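PDB 6NQC: cyanophycinase-like exopeptidase from actinobacterium SCGC AAA027-L06, which probably hydrolyses peptide bonds as a serine peptidase of family S51. Local coordinates for residues A[219-224]-A[236-241]. Sequence-based numbering, arbitrary orientation.
Sequences EVTALV and GDAKVH
Thr221 makes the largest single contribution to this contact, its short side chain lying against the backbone of Ala238 just after the chain leaves strand 232-236. From Thr221 CB, which lies 4.0 Å from Ala238 N, the two branches part. Thr221 OG1 accepts the amide hydrogen of Ala238 N at 2.9 Å, in a bond bent to 133° at the hydrogen, and gives its own proton to Glu219 O. That second bond, 3.0 Å from Thr221 OG1 to Glu219 O, approaches from above the carbonyl plane, 49° out of it. One hydroxyl thus joins the two segments and, by spending its proton two residues back, closes the tight bend at Val220, whose backbone is left-handed helical. The methyl, set anti to the backbone N (chi1 -51°, measured to OG1), is turned along the strand instead: Thr221 CG2 rests 3.6 Å from Ala238 O. It also reaches Val240 CG2, which meets Leu223 CD1 at 4.3 Å. Val234 of the intervening strand touches Thr221, Leu223 and Val240 alike, completing an apolar cluster. On the other flank of Thr221, Asp237 N donates an almost straight bond of 2.9 Å to Val220 O, while CG1 of Val220 packs 3.4 Å from Asp237 OD2. Thr221 and Gly236 form an antiparallel non-hydrogen-bonded pair, and the backbone angles of Gly236 are of a kind that calls for glycine. The side chain of Glu219 leaves the backbone pointing away from 236-241, and its OE2 is hydrogen-bonded to His189 ND1, consistent with a Ser-His-Glu triad completed by Ser154 on a nucleophile elbow. Strands 221-225 and 232-236 are antiparallel neighbours in the central mixed sheet, and the chain then crosses to strand 240-244 of a second sheet, a junction beside the likely catalytic site of this S51-family peptidase.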
# COMPACT_ATOMS: atom_id res chain seq x y z
N GLU A 219 -11.47 1.42 7.94
CA GLU A 219 -10.77 0.27 8.49
C GLU A 219 -11.31 -1.04 7.89
O GLU A 219 -12.49 -1.16 7.51
CB GLU A 219 -10.89 0.27 10.01
CG GLU A 219 -10.14 1.47 10.61
CD GLU A 219 -9.85 1.36 12.07
OE1 GLU A 219 -10.67 0.78 12.80
OE2 GLU A 219 -8.80 1.87 12.47
N VAL A 220 -10.38 -1.97 7.72
CA VAL A 220 -10.63 -3.31 7.19
C VAL A 220 -11.39 -3.26 5.89
O VAL A 220 -12.24 -4.10 5.60
CB VAL A 220 -11.38 -4.14 8.26
CG1 VAL A 220 -11.34 -5.62 7.90
CG2 VAL A 220 -10.80 -3.89 9.62
N THR A 221 -11.06 -2.27 5.06
CA THR A 221 -11.63 -2.10 3.73
C THR A 221 -10.47 -1.79 2.79
O THR A 221 -9.42 -1.26 3.22
CB THR A 221 -12.64 -0.97 3.70
OG1 THR A 221 -13.59 -1.16 4.76
CG2 THR A 221 -13.39 -0.90 2.40
N ALA A 222 -10.65 -2.16 1.52
CA ALA A 222 -9.63 -1.95 0.51
C ALA A 222 -10.29 -1.57 -0.81
O ALA A 222 -11.49 -1.80 -1.04
CB ALA A 222 -8.73 -3.20 0.33
N LEU A 223 -9.48 -0.96 -1.65
CA LEU A 223 -9.81 -0.67 -3.04
C LEU A 223 -8.70 -1.28 -3.89
O LEU A 223 -7.52 -1.09 -3.59
CB LEU A 223 -9.92 0.83 -3.26
CG LEU A 223 -10.56 1.32 -4.56
CD1 LEU A 223 -12.06 1.02 -4.52
CD2 LEU A 223 -10.30 2.81 -4.71
N VAL A 224 -9.08 -2.02 -4.93
CA VAL A 224 -8.12 -2.74 -5.74
C VAL A 224 -8.39 -2.46 -7.21
O VAL A 224 -9.54 -2.45 -7.65
CB VAL A 224 -8.17 -4.26 -5.47
CG1 VAL A 224 -9.52 -4.81 -5.84
CG2 VAL A 224 -7.07 -4.96 -6.23
N GLY A 236 -13.93 -5.83 1.27
CA GLY A 236 -13.84 -5.85 2.71
C GLY A 236 -15.08 -5.37 3.44
O GLY A 236 -16.20 -5.39 2.93
N ASP A 237 -14.86 -4.93 4.66
CA ASP A 237 -15.92 -4.83 5.66
C ASP A 237 -16.69 -3.53 5.65
O ASP A 237 -17.86 -3.53 6.07
CB ASP A 237 -15.30 -5.05 7.05
CG ASP A 237 -15.04 -6.54 7.35
OD1 ASP A 237 -15.37 -7.41 6.51
OD2 ASP A 237 -14.47 -6.85 8.42
N ALA A 238 -16.12 -2.41 5.17
CA ALA A 238 -16.83 -1.14 5.25
C ALA A 238 -16.79 -0.34 3.94
O ALA A 238 -16.96 -0.91 2.86
CB ALA A 238 -16.29 -0.31 6.43
N LYS A 239 -16.60 0.98 4.02
CA LYS A 239 -16.81 1.83 2.86
C LYS A 239 -15.54 2.52 2.37
O LYS A 239 -14.57 2.72 3.09
CB LYS A 239 -17.88 2.89 3.15
CG LYS A 239 -19.15 2.35 3.78
CD LYS A 239 -20.18 3.48 3.99
CE LYS A 239 -21.31 3.09 4.95
NZ LYS A 239 -21.44 4.07 6.08
N VAL A 240 -15.60 2.86 1.09
CA VAL A 240 -14.67 3.78 0.46
C VAL A 240 -15.46 5.05 0.17
O VAL A 240 -16.55 5.00 -0.42
CB VAL A 240 -14.10 3.21 -0.84
CG1 VAL A 240 -13.33 4.29 -1.60
CG2 VAL A 240 -13.22 2.03 -0.54
N HIS A 241 -14.89 6.18 0.54
CA HIS A 241 -15.52 7.48 0.40
C HIS A 241 -14.82 8.30 -0.67
O HIS A 241 -13.60 8.51 -0.61
CB HIS A 241 -15.49 8.20 1.74
CG HIS A 241 -15.93 7.34 2.87
ND1 HIS A 241 -17.20 7.40 3.39
CD2 HIS A 241 -15.28 6.37 3.55
CE1 HIS A 241 -17.32 6.51 4.36
NE2 HIS A 241 -16.16 5.88 4.48